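Side-chain contacts in putative diflavin flavoprotein A 5 (Nostoc sp. PCC 7120, PDB 4FEK), which probably carries electrons from NADH to oxygen, reducing it to water, with this fragment supplying the N-terminal metallo-beta-lactamase-like domain of the modular enzyme: residues L12-A15 with K19-R22; F31-A36 with F201-A206; K65-A70 with I93-A98; I106-S111 with G116-A121; A214-I219 with A245-S250. All blocks are in the same frame, centred on the assembly; numbering follows the deposited sequence.

Contact 1 (L12-A15 with K19-R22); sequences LPIA and KVLR
Leu12 and Val20 clasp each other through their backbones, as an antiparallel hydrogen-bonded pair in the beta hairpin of strands 8-15 and 18-25. Leu12 N donates a hydrogen bond to Val20 O at 3.1 Å, in the carbonyl plane, and Val20 N returns a bond to Leu12 O at 2.9 Å, both fairly straight. One step on, Pro13 faces Lys19 as a non-hydrogen-bonded pair, with CA atoms 4.1 Å apart. Lys19 runs outward from there. Its CB lies 3.5 Å from Leu12 O, and with CG placed beside the backbone N (chi1 -62°), CG meets the proline backbone, 4.0 Å from Pro13 CA. The rest of the extended chain then carries NZ away from 12-15; Lys19 also touches Thr74 of helix 61-74. Val20 points to the other face of the sheet. There its CG1 meets Ile14 CG2 at 3.6 Å, the two branched side chains crossing at about a right angle. Tyr46 of strand 41-49 touches both of them, and Phe186 and Leu234 cover Ile14 further. After Pro13 the register slips: Ile14 and Ala15 both stand opposite Thr18, a classic beta bulge close to the turn. Leu12 O also receives a bent CA-H...O contact from Lys19 CA, at 3.2 Å. The chemistry is thus split by face. Two backbone bonds fix the register, the methyl groups of Ile14 and Val20 pack on the face that carries Tyr46, and on the other face the lysine stem brushes the proline backbone while its charged end can remain near solvent.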
# COMPACT_ATOMS: atom_id res chain seq x y z
N LEU A 12 2.85 6.01 14.03
CA LEU A 12 4.26 6.30 14.27
C LEU A 12 4.80 7.18 13.14
O LEU A 12 4.48 6.95 11.97
CB LEU A 12 5.05 4.99 14.30
CG LEU A 12 6.25 4.65 15.22
CD1 LEU A 12 7.44 4.14 14.40
CD2 LEU A 12 6.68 5.79 16.16
N PRO A 13 5.60 8.20 13.48
CA PRO A 13 6.37 8.93 12.48
C PRO A 13 7.42 8.00 11.86
O PRO A 13 8.06 7.25 12.59
CB PRO A 13 7.10 10.01 13.30
CG PRO A 13 6.31 10.16 14.56
CD PRO A 13 5.71 8.80 14.83
N ILE A 14 7.58 8.04 10.55
CA ILE A 14 8.57 7.16 9.92
C ILE A 14 9.59 7.94 9.12
O ILE A 14 10.66 7.43 8.80
CB ILE A 14 7.91 6.08 9.03
CG1 ILE A 14 7.17 6.74 7.85
CG2 ILE A 14 6.98 5.24 9.87
CD1 ILE A 14 6.53 5.73 6.85
N ALA A 15 9.26 9.18 8.80
CA ALA A 15 10.15 10.01 8.02
C ALA A 15 9.69 11.45 8.12
O ALA A 15 8.67 11.73 8.73
CB ALA A 15 10.14 9.56 6.56
N LYS A 19 3.95 9.69 8.46
CA LYS A 19 3.53 8.75 9.49
C LYS A 19 2.87 7.51 8.88
O LYS A 19 2.27 7.60 7.80
CB LYS A 19 2.48 9.38 10.41
CG LYS A 19 3.00 10.61 11.16
CD LYS A 19 1.92 11.16 12.10
CE LYS A 19 2.50 12.26 13.00
NZ LYS A 19 1.42 13.10 13.62
N VAL A 20 2.98 6.39 9.59
CA VAL A 20 2.24 5.17 9.24
C VAL A 20 1.12 5.01 10.26
O VAL A 20 1.30 5.38 11.43
CB VAL A 20 3.15 3.89 9.17
CG1 VAL A 20 3.83 3.60 10.52
CG2 VAL A 20 2.32 2.65 8.74
N LEU A 21 -0.03 4.54 9.78
CA LEU A 21 -1.08 4.01 10.64
C LEU A 21 -1.19 2.52 10.31
O LEU A 21 -1.56 2.18 9.20
CB LEU A 21 -2.43 4.69 10.33
CG LEU A 21 -2.63 6.11 10.87
CD1 LEU A 21 -1.83 7.11 10.03
CD2 LEU A 21 -4.11 6.49 10.90
N ARG A 22 -0.82 1.65 11.25
CA ARG A 22 -0.94 0.20 11.04
C ARG A 22 -2.18 -0.30 11.76
O ARG A 22 -2.23 -0.30 12.99
CB ARG A 22 0.28 -0.54 11.59
CG ARG A 22 1.63 0.03 11.17
CD ARG A 22 2.72 -0.72 11.95
NE ARG A 22 3.02 -1.99 11.34
CZ ARG A 22 3.24 -3.15 11.96
NH1 ARG A 22 3.20 -3.29 13.27
NH2 ARG A 22 3.51 -4.20 11.22

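Contact 2 (F31-A36 with F201-A206); sequences FEIEYA and FNCLMA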
# COMPACT_ATOMS: atom_id res chain seq x y z
N PHE A 31 -10.91 -16.31 5.88
CA PHE A 31 -10.55 -17.73 5.95
C PHE A 31 -9.86 -18.17 4.67
O PHE A 31 -10.42 -18.95 3.89
CB PHE A 31 -11.79 -18.56 6.24
CG PHE A 31 -12.41 -18.26 7.58
CD1 PHE A 31 -11.90 -18.83 8.73
CD2 PHE A 31 -13.49 -17.40 7.68
CE1 PHE A 31 -12.46 -18.55 9.97
CE2 PHE A 31 -14.06 -17.12 8.91
CZ PHE A 31 -13.54 -17.70 10.06
N GLU A 32 -8.66 -17.67 4.44
CA GLU A 32 -7.98 -17.84 3.16
C GLU A 32 -6.54 -18.23 3.40
O GLU A 32 -6.02 -18.01 4.49
CB GLU A 32 -8.02 -16.54 2.35
CG GLU A 32 -9.42 -16.03 2.02
CD GLU A 32 -10.32 -17.07 1.36
OE1 GLU A 32 -9.81 -17.90 0.57
OE2 GLU A 32 -11.54 -17.07 1.63
N ILE A 33 -5.88 -18.78 2.38
CA ILE A 33 -4.56 -19.36 2.58
C ILE A 33 -3.53 -18.35 3.05
O ILE A 33 -2.60 -18.72 3.76
CB ILE A 33 -4.00 -20.08 1.33
CG1 ILE A 33 -3.94 -19.11 0.16
CG2 ILE A 33 -4.82 -21.34 0.99
CD1 ILE A 33 -3.32 -19.70 -1.10
N GLU A 34 -3.65 -17.08 2.67
CA GLU A 34 -2.60 -16.14 3.06
C GLU A 34 -2.50 -15.95 4.58
O GLU A 34 -1.45 -15.54 5.08
CB GLU A 34 -2.68 -14.80 2.30
CG GLU A 34 -3.99 -14.08 2.48
CD GLU A 34 -5.00 -14.41 1.38
OE1 GLU A 34 -4.97 -15.55 0.82
OE2 GLU A 34 -5.83 -13.51 1.08
N TYR A 35 -3.55 -16.30 5.30
CA TYR A 35 -3.57 -16.16 6.76
C TYR A 35 -3.31 -17.49 7.48
O TYR A 35 -3.34 -17.53 8.71
CB TYR A 35 -4.91 -15.58 7.25
CG TYR A 35 -5.20 -14.23 6.63
CD1 TYR A 35 -4.64 -13.07 7.14
CD2 TYR A 35 -6.02 -14.13 5.51
CE1 TYR A 35 -4.89 -11.83 6.55
CE2 TYR A 35 -6.29 -12.90 4.93
CZ TYR A 35 -5.71 -11.76 5.46
OH TYR A 35 -5.97 -10.54 4.88
N ALA A 36 -3.01 -18.53 6.70
CA ALA A 36 -2.97 -19.90 7.21
C ALA A 36 -1.83 -20.19 8.18
O ALA A 36 -1.82 -21.24 8.82
CB ALA A 36 -2.97 -20.93 6.06
N PHE A 201 4.93 -14.22 -0.51
CA PHE A 201 5.29 -14.29 -1.92
C PHE A 201 4.60 -15.49 -2.61
O PHE A 201 3.98 -15.35 -3.65
CB PHE A 201 6.80 -14.41 -2.09
CG PHE A 201 7.24 -14.48 -3.53
CD1 PHE A 201 7.28 -15.70 -4.22
CD2 PHE A 201 7.63 -13.32 -4.20
CE1 PHE A 201 7.66 -15.76 -5.54
CE2 PHE A 201 8.04 -13.37 -5.53
CZ PHE A 201 8.07 -14.58 -6.20
N ASN A 202 4.74 -16.67 -2.00
CA ASN A 202 4.15 -17.88 -2.55
C ASN A 202 2.64 -17.87 -2.65
O ASN A 202 2.08 -18.44 -3.60
CB ASN A 202 4.65 -19.10 -1.78
CG ASN A 202 6.12 -19.40 -2.06
OD1 ASN A 202 6.61 -19.14 -3.15
ND2 ASN A 202 6.82 -19.95 -1.07
N CYS A 203 1.97 -17.21 -1.70
CA CYS A 203 0.52 -17.09 -1.72
C CYS A 203 0.05 -16.09 -2.76
O CYS A 203 -0.84 -16.40 -3.55
CB CYS A 203 -0.05 -16.64 -0.35
SG CYS A 203 -0.03 -17.89 0.87
N LEU A 204 0.66 -14.90 -2.77
CA LEU A 204 0.12 -13.76 -3.51
C LEU A 204 0.92 -13.26 -4.73
O LEU A 204 0.36 -12.58 -5.60
CB LEU A 204 -0.01 -12.58 -2.55
CG LEU A 204 -0.93 -12.78 -1.36
CD1 LEU A 204 -0.91 -11.53 -0.48
CD2 LEU A 204 -2.35 -13.06 -1.84
N MSE A 205 2.22 -13.53 -4.77
CA MSE A 205 3.07 -12.99 -5.84
C MSE A 205 3.41 -14.05 -6.88
O MSE A 205 3.44 -13.77 -8.08
CB MSE A 205 4.41 -12.48 -5.29
CG MSE A 205 4.27 -11.35 -4.23
SE MSE A 205 3.75 -9.66 -5.06
CE MSE A 205 5.39 -9.18 -5.97
N ALA A 206 3.69 -15.26 -6.39
CA ALA A 206 4.24 -16.33 -7.23
C ALA A 206 3.46 -16.61 -8.53
O ALA A 206 4.08 -16.79 -9.58
CB ALA A 206 4.43 -17.62 -6.41
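Cys203 plugs its side chain against the short 3-10 turn of residues 33-35, and the closest packing of this contact gathers round its sulfur. SG of Cys203 sits 3.8 Å from Glu34 CA and 4.0 Å from Ile33 O, with Ile33 CG1 a little farther off at 4.2 Å. The sulfur reaches that spot because it lies beside its own backbone N, anti to the carbonyl carbon (chi1 -74°). Next to it, CB of Cys203 and CB of Glu34 meet at 4.2 Å.

Away from the sulfur the fit slackens. The Glu34 chain bends sharply at chi2 (-93°) and lays its carboxylate carbon CD only loosely alongside Leu204 CD2, at 4.4 Å. Ile33 is exposed, and both it and Cys203 touch a neighbouring molecule in the crystal, so this side is the surface of the domain. Tyr35 turns the other way, into the protein, where its ring meets that of His179. The same histidine also touches Glu34.

No hydrogen bond joins the two segments themselves. A polar tie comes from one turn earlier in helix 194-205, where Tyr199 OH bonds to Ile33 O. Chemically, then, the loop between strands 18-25 and 41-49 rests on helix 194-205 through thiol and aliphatic van der Waals contact, with the glutamate's carboxylate lying beside the leucine and making no bond across the contact.

Contact 3 (K65-A70 with I93-A98); sequences KIYLEA and IPTFKA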
# COMPACT_ATOMS: atom_id res chain seq x y z
N LYS A 65 -13.67 1.58 10.85
CA LYS A 65 -14.02 2.39 12.02
C LYS A 65 -12.80 2.81 12.83
O LYS A 65 -12.62 3.99 13.11
CB LYS A 65 -15.03 1.70 12.92
CG LYS A 65 -15.44 2.57 14.11
CD LYS A 65 -16.37 1.82 15.08
CE LYS A 65 -16.88 2.73 16.19
NZ LYS A 65 -17.88 3.74 15.72
N ILE A 66 -11.94 1.86 13.20
CA ILE A 66 -10.77 2.23 14.00
C ILE A 66 -9.76 3.04 13.19
O ILE A 66 -9.06 3.89 13.74
CB ILE A 66 -10.08 1.02 14.68
CG1 ILE A 66 -9.62 -0.01 13.65
CG2 ILE A 66 -11.02 0.36 15.69
CD1 ILE A 66 -8.84 -1.16 14.27
N TYR A 67 -9.70 2.77 11.89
CA TYR A 67 -8.87 3.57 11.01
C TYR A 67 -9.28 5.05 11.02
O TYR A 67 -8.45 5.92 11.24
CB TYR A 67 -8.97 3.03 9.59
CG TYR A 67 -8.23 3.91 8.62
CD1 TYR A 67 -6.84 4.04 8.69
CD2 TYR A 67 -8.91 4.63 7.65
CE1 TYR A 67 -6.16 4.84 7.80
CE2 TYR A 67 -8.24 5.44 6.76
CZ TYR A 67 -6.86 5.54 6.84
OH TYR A 67 -6.21 6.34 5.93
N LEU A 68 -10.55 5.32 10.75
CA LEU A 68 -11.03 6.70 10.69
C LEU A 68 -10.87 7.45 12.01
O LEU A 68 -10.52 8.64 12.02
CB LEU A 68 -12.49 6.73 10.22
CG LEU A 68 -12.66 6.30 8.76
CD1 LEU A 68 -14.13 6.19 8.42
CD2 LEU A 68 -11.93 7.24 7.81
N GLU A 69 -11.14 6.77 13.13
CA GLU A 69 -10.88 7.35 14.46
C GLU A 69 -9.42 7.76 14.63
O GLU A 69 -9.14 8.87 15.07
CB GLU A 69 -11.28 6.38 15.57
CG GLU A 69 -12.78 6.07 15.59
CD GLU A 69 -13.27 5.54 16.94
OE1 GLU A 69 -12.53 5.70 17.94
OE2 GLU A 69 -14.38 4.98 17.00
N ALA A 70 -8.48 6.86 14.29
CA ALA A 70 -7.06 7.19 14.38
C ALA A 70 -6.65 8.31 13.41
O ALA A 70 -5.84 9.19 13.74
CB ALA A 70 -6.20 5.93 14.15
N ILE A 93 -14.43 0.03 -0.76
CA ILE A 93 -15.43 1.04 -1.10
C ILE A 93 -16.08 1.70 0.13
O ILE A 93 -16.20 2.92 0.18
CB ILE A 93 -16.50 0.52 -2.08
CG1 ILE A 93 -15.86 0.12 -3.41
CG2 ILE A 93 -17.61 1.56 -2.29
CD1 ILE A 93 -15.08 1.24 -4.04
N PRO A 94 -16.51 0.89 1.13
CA PRO A 94 -17.11 1.55 2.30
C PRO A 94 -16.16 2.54 3.00
O PRO A 94 -16.59 3.59 3.46
CB PRO A 94 -17.45 0.37 3.23
CG PRO A 94 -17.68 -0.79 2.27
CD PRO A 94 -16.69 -0.58 1.16
N THR A 95 -14.87 2.22 3.05
CA THR A 95 -13.91 3.16 3.61
C THR A 95 -13.78 4.44 2.77
O THR A 95 -13.69 5.54 3.32
CB THR A 95 -12.51 2.50 3.81
OG1 THR A 95 -12.67 1.22 4.44
CG2 THR A 95 -11.61 3.39 4.69
N PHE A 96 -13.77 4.29 1.44
CA PHE A 96 -13.73 5.45 0.55
C PHE A 96 -14.98 6.29 0.74
O PHE A 96 -14.92 7.52 0.72
CB PHE A 96 -13.67 5.02 -0.92
CG PHE A 96 -12.43 4.26 -1.30
CD1 PHE A 96 -11.31 4.29 -0.48
CD2 PHE A 96 -12.39 3.54 -2.48
CE1 PHE A 96 -10.16 3.58 -0.84
CE2 PHE A 96 -11.25 2.83 -2.83
CZ PHE A 96 -10.14 2.86 -2.01
N LYS A 97 -16.12 5.62 0.91
CA LYS A 97 -17.41 6.29 1.07
C LYS A 97 -17.45 7.14 2.34
O LYS A 97 -17.94 8.26 2.32
CB LYS A 97 -18.55 5.27 1.06
CG LYS A 97 -19.96 5.89 1.15
CD LYS A 97 -21.05 4.82 1.05
CE LYS A 97 -22.44 5.42 1.27
NZ LYS A 97 -22.58 6.04 2.63
N ALA A 98 -16.90 6.61 3.43
CA ALA A 98 -16.82 7.36 4.68
C ALA A 98 -15.88 8.56 4.58
O ALA A 98 -16.19 9.66 5.05
CB ALA A 98 -16.40 6.46 5.83
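Tyr67 and Leu68 are the residues of 65-70 that meet 93-98; earlier on the same helix, 61-74, Glu61 and Met64 also touch it. The first segment starts with Lys65 on the outer surface, whose NZ reaches along the helix to Glu69 OE2 in a long salt bridge of 3.9 Å. Ile66 turns toward strand 8-15 and packs on Val9. Tyr67 is the first to face the partner helix: CG stands anti to the backbone N (chi1 175°), and Tyr67 CD2 approaches Thr95 CG2 at 4.2 Å, the two side chains crossing at about a right angle. The polar ends of this pair look to other partners, Tyr67 OH to Ser45 OG and Thr95 OG1 to the carbonyl oxygen of Pro59. Leu68 follows with the closer touch. Its CD1 presses on Ala98 CB at 3.5 Å, methyl on methyl, tighter than usual for two carbons. Ala70 ends the segment, returning to Val9 and the sheet. Helix 61-74 therefore lies on strands 8-15 and 18-25 of the mixed sheet, where Leu21 packs on Tyr67 and Ala70, as an outer helix of the metallo-beta-lactamase-like fold; beside it runs helix 93-102, whose Phe96 turns to helix 112-121.

Contact 4 (I106-S111 with G116-A121); sequences ITFVCS and GDLRAA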
# COMPACT_ATOMS: atom_id res chain seq x y z
N ILE A 106 -11.60 15.76 -1.25
CA ILE A 106 -10.46 14.92 -1.63
C ILE A 106 -10.40 14.59 -3.12
O ILE A 106 -11.42 14.51 -3.81
CB ILE A 106 -10.43 13.59 -0.87
CG1 ILE A 106 -11.74 12.83 -1.09
CG2 ILE A 106 -10.20 13.83 0.58
CD1 ILE A 106 -11.82 11.51 -0.30
N THR A 107 -9.18 14.38 -3.61
CA THR A 107 -9.00 13.88 -4.96
C THR A 107 -8.37 12.51 -4.88
O THR A 107 -7.40 12.29 -4.15
CB THR A 107 -8.13 14.81 -5.82
OG1 THR A 107 -8.84 16.03 -6.04
CG2 THR A 107 -7.82 14.17 -7.18
N PHE A 108 -8.98 11.56 -5.57
CA PHE A 108 -8.45 10.22 -5.68
C PHE A 108 -7.34 10.18 -6.72
O PHE A 108 -7.48 10.74 -7.81
CB PHE A 108 -9.58 9.25 -6.04
CG PHE A 108 -10.53 9.01 -4.91
CD1 PHE A 108 -11.73 9.70 -4.84
CD2 PHE A 108 -10.19 8.14 -3.89
CE1 PHE A 108 -12.59 9.50 -3.79
CE2 PHE A 108 -11.05 7.93 -2.83
CZ PHE A 108 -12.26 8.61 -2.78
N VAL A 109 -6.24 9.55 -6.35
CA VAL A 109 -5.07 9.43 -7.22
C VAL A 109 -4.86 7.92 -7.41
O VAL A 109 -4.71 7.17 -6.44
CB VAL A 109 -3.82 10.08 -6.60
CG1 VAL A 109 -2.60 9.91 -7.54
CG2 VAL A 109 -4.07 11.57 -6.33
N CYS A 110 -4.92 7.47 -8.64
CA CYS A 110 -4.85 6.04 -8.89
C CYS A 110 -4.24 5.79 -10.25
O CYS A 110 -4.06 6.71 -11.04
CB CYS A 110 -6.26 5.42 -8.85
SG CYS A 110 -7.44 6.15 -10.03
N SER A 111 -3.91 4.54 -10.50
CA SER A 111 -3.53 4.14 -11.83
C SER A 111 -4.81 4.13 -12.67
O SER A 111 -5.91 3.82 -12.17
CB SER A 111 -2.84 2.77 -11.83
OG SER A 111 -2.48 2.41 -13.16
N GLY A 116 -12.15 4.03 -13.70
CA GLY A 116 -13.48 3.58 -14.10
C GLY A 116 -14.22 2.86 -12.99
O GLY A 116 -15.40 3.14 -12.76
N ASP A 117 -13.53 1.95 -12.30
CA ASP A 117 -14.07 1.23 -11.15
C ASP A 117 -14.54 2.16 -10.04
O ASP A 117 -15.59 1.92 -9.43
CB ASP A 117 -13.00 0.31 -10.55
CG ASP A 117 -12.63 -0.84 -11.47
OD1 ASP A 117 -13.49 -1.27 -12.26
OD2 ASP A 117 -11.47 -1.30 -11.39
N LEU A 118 -13.75 3.18 -9.75
CA LEU A 118 -14.12 4.16 -8.73
C LEU A 118 -15.41 4.87 -9.09
O LEU A 118 -16.33 4.95 -8.27
CB LEU A 118 -13.02 5.20 -8.58
CG LEU A 118 -12.04 4.95 -7.45
CD1 LEU A 118 -11.00 6.07 -7.41
CD2 LEU A 118 -12.80 4.84 -6.13
N ARG A 119 -15.47 5.40 -10.30
CA ARG A 119 -16.63 6.19 -10.73
C ARG A 119 -17.89 5.34 -10.73
O ARG A 119 -18.97 5.83 -10.43
CB ARG A 119 -16.40 6.83 -12.11
CG ARG A 119 -15.34 7.93 -12.12
CD ARG A 119 -15.39 8.79 -13.39
NE ARG A 119 -14.25 9.71 -13.48
CZ ARG A 119 -14.17 10.87 -12.84
NH1 ARG A 119 -15.17 11.27 -12.05
NH2 ARG A 119 -13.10 11.64 -12.97
N ALA A 120 -17.74 4.06 -11.05
CA ALA A 120 -18.88 3.15 -11.03
C ALA A 120 -19.34 2.83 -9.61
O ALA A 120 -20.53 2.59 -9.39
CB ALA A 120 -18.55 1.87 -11.79
N ALA A 121 -18.42 2.83 -8.65
CA ALA A 121 -18.78 2.57 -7.26
C ALA A 121 -19.51 3.75 -6.62
O ALA A 121 -20.17 3.59 -5.60
CB ALA A 121 -17.54 2.21 -6.43
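Leu118 drives a single methyl, CD1, into strand 107-111 between Phe108 and Cys110, a helix-on-sheet contact of the beta-alpha-beta unit formed by strand 107-111, helix 112-121 and strand 129-132. In the first shell Leu118 CD1 lies 3.7 Å from Phe108 CB. It goes on to graze the ring obliquely, 3.9 Å from Phe108 CG and 4.2 Å from Phe108 CD2. The leucine holds a first torsion of -97°, well off the usual staggered value, while its second is fully extended, so CD1 projects straight ahead toward the strand. All three residues are buried, and nothing but apolar contact joins the segments.

A second layer positions them. Phe96 of helix 93-102 and the loop residues Leu85 and Phe88 surround Leu118, Leu100 touches Phe108, and Ile129 closes on Cys110. The strand is held as a parallel member of the sheet by backbone hydrogen bonds from Phe108 to Asn128 and Leu130, at and just before strand 129-132, and from Thr107 and Val109 to Val83 on the other side. Val109 points to the opposite face of the sheet, onto Tyr82, Ile84 and Met132. On the helix, Arg119 NH1 is hydrogen-bonded to Leu127 O, which ties it to the loop leading into strand 129-132. On the Cys110 side, Leu118 CD1 lies 4.4 Å from Cys110 SG.

Contact 5 (A214-I219 with A245-S250); sequences AALEKI and AYADWS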
# COMPACT_ATOMS: atom_id res chain seq x y z
N ALA A 214 8.98 -7.65 -13.77
CA ALA A 214 8.80 -6.36 -14.46
C ALA A 214 8.74 -5.22 -13.44
O ALA A 214 9.32 -4.15 -13.65
CB ALA A 214 7.52 -6.38 -15.33
N ALA A 215 8.04 -5.45 -12.33
CA ALA A 215 7.96 -4.47 -11.25
C ALA A 215 9.34 -4.18 -10.64
O ALA A 215 9.72 -3.02 -10.43
CB ALA A 215 6.97 -4.92 -10.17
N LEU A 216 10.10 -5.24 -10.37
CA LEU A 216 11.45 -5.09 -9.83
C LEU A 216 12.33 -4.27 -10.78
O LEU A 216 13.09 -3.41 -10.34
CB LEU A 216 12.07 -6.46 -9.54
CG LEU A 216 11.37 -7.31 -8.47
CD1 LEU A 216 12.07 -8.67 -8.30
CD2 LEU A 216 11.29 -6.58 -7.13
N GLU A 217 12.22 -4.54 -12.08
CA GLU A 217 13.00 -3.77 -13.05
C GLU A 217 12.62 -2.28 -13.00
O GLU A 217 13.50 -1.42 -13.05
CB GLU A 217 12.80 -4.32 -14.46
CG GLU A 217 14.01 -4.15 -15.39
CD GLU A 217 14.26 -2.70 -15.80
OE1 GLU A 217 13.27 -1.98 -16.06
OE2 GLU A 217 15.44 -2.29 -15.87
N LYS A 218 11.32 -1.99 -12.93
CA LYS A 218 10.82 -0.60 -12.83
C LYS A 218 11.38 0.17 -11.65
O LYS A 218 11.77 1.33 -11.77
CB LYS A 218 9.29 -0.55 -12.80
CG LYS A 218 8.62 -0.62 -14.17
CD LYS A 218 7.15 -1.02 -14.05
CE LYS A 218 6.57 -1.47 -15.39
NZ LYS A 218 5.39 -2.38 -15.23
N ILE A 219 11.42 -0.47 -10.49
CA ILE A 219 11.87 0.23 -9.30
C ILE A 219 13.39 0.23 -9.15
O ILE A 219 13.93 0.99 -8.35
CB ILE A 219 11.23 -0.32 -8.02
CG1 ILE A 219 11.77 -1.71 -7.70
CG2 ILE A 219 9.69 -0.33 -8.11
CD1 ILE A 219 11.12 -2.34 -6.46
N ALA A 245 15.73 -11.62 -2.87
CA ALA A 245 14.89 -12.81 -2.70
C ALA A 245 13.70 -12.85 -3.66
O ALA A 245 13.44 -13.89 -4.26
CB ALA A 245 14.42 -12.94 -1.26
N TYR A 246 12.98 -11.73 -3.80
CA TYR A 246 11.89 -11.64 -4.78
C TYR A 246 12.36 -11.98 -6.20
O TYR A 246 11.67 -12.67 -6.96
CB TYR A 246 11.23 -10.25 -4.76
CG TYR A 246 9.96 -10.20 -3.92
CD1 TYR A 246 9.97 -10.60 -2.58
CD2 TYR A 246 8.77 -9.74 -4.45
CE1 TYR A 246 8.80 -10.57 -1.81
CE2 TYR A 246 7.60 -9.69 -3.67
CZ TYR A 246 7.63 -10.11 -2.37
OH TYR A 246 6.46 -10.08 -1.63
N ALA A 247 13.53 -11.48 -6.56
CA ALA A 247 14.13 -11.78 -7.84
C ALA A 247 14.44 -13.28 -7.95
O ALA A 247 14.09 -13.92 -8.96
CB ALA A 247 15.40 -10.96 -8.03
N ASP A 248 15.06 -13.86 -6.92
CA ASP A 248 15.39 -15.29 -6.97
C ASP A 248 14.14 -16.17 -6.98
O ASP A 248 14.04 -17.09 -7.78
CB ASP A 248 16.30 -15.70 -5.81
CG ASP A 248 17.64 -14.98 -5.83
OD1 ASP A 248 18.05 -14.48 -6.90
OD2 ASP A 248 18.27 -14.91 -4.75
N TRP A 249 13.21 -15.88 -6.08
CA TRP A 249 11.94 -16.60 -6.01
C TRP A 249 11.17 -16.50 -7.33
O TRP A 249 10.57 -17.48 -7.77
CB TRP A 249 11.08 -16.09 -4.85
CG TRP A 249 11.68 -16.28 -3.48
CD1 TRP A 249 12.60 -17.22 -3.10
CD2 TRP A 249 11.39 -15.52 -2.30
NE1 TRP A 249 12.90 -17.08 -1.77
CE2 TRP A 249 12.16 -16.04 -1.26
CE3 TRP A 249 10.53 -14.44 -2.04
CZ2 TRP A 249 12.12 -15.52 0.04
CZ3 TRP A 249 10.48 -13.92 -0.75
CH2 TRP A 249 11.27 -14.46 0.27
N SER A 250 11.19 -15.33 -7.97
CA SER A 250 10.49 -15.16 -9.25
C SER A 250 11.09 -16.00 -10.38
O SER A 250 10.36 -16.63 -11.14
CB SER A 250 10.45 -13.69 -9.67
OG SER A 250 9.63 -12.96 -8.78
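Tyr246 meets Leu216 with its CB, 4.0 Å from Leu216 CD1, and turns its ring to other partners: Phe201 packs with it edge to face, and Phe176 meets it with the ring planes at about 45°. The other flat group, Trp249, has Ala245 O 3.0 Å above one face of its ring, offset toward the rim, and meets Phe201 with planes at about 60°. From helix 209-219, it is Leu216 that touches. With CG beside the backbone N (chi1 -64°) and the chain extended, Leu216 CD1 lands on the backbone of helix 239-258, 3.6 Å from Ala247 N and 4.1 Å from Ala247 CB. The alanine's short side chain probably lets the methyl come down onto the peptide. Ser250 OG bonds to Tyr246 O at 2.7 Å, so the hydroxyl is satisfied within its own helix even though its CB looks toward helix 209-219. Tyr246 O accepts from Ser250 N as well, the two donors reaching it from opposite faces of its plane. Phe176 also covers Leu216 and Ile219, while Val212 touches both Tyr246 and Ser250. Helix 209-219 thus packs against the last helix of this fragment, 239-258, and helix 194-205 adjoins that same helix through Phe201.

Overall arrangement
Contact 1 comes first in the chain, in the hairpin at one edge of the seven-stranded sheet. Contact 2 opens next, contacts 3 and 4 come before it closes some 165 residues later, and contact 5 is last. Contacts 1, 3 and 4 adjoin along that sheet: Leu21 of contact 1 packs on Ala70 and Tyr67 of contact 3, and Phe96 of contact 3 meets Leu118 and Phe108 of contact 4, the centres of 3 and 4 being 16 Å apart. Contacts 2 and 5, with centres 18 Å apart, form a second group, joined where Phe201 and Met205 meet helix 239-258. Contacts 3 and 5 lie on opposite sides of the chain's centre, so the contacts sample both sides of this metallo-beta-lactamase-like domain.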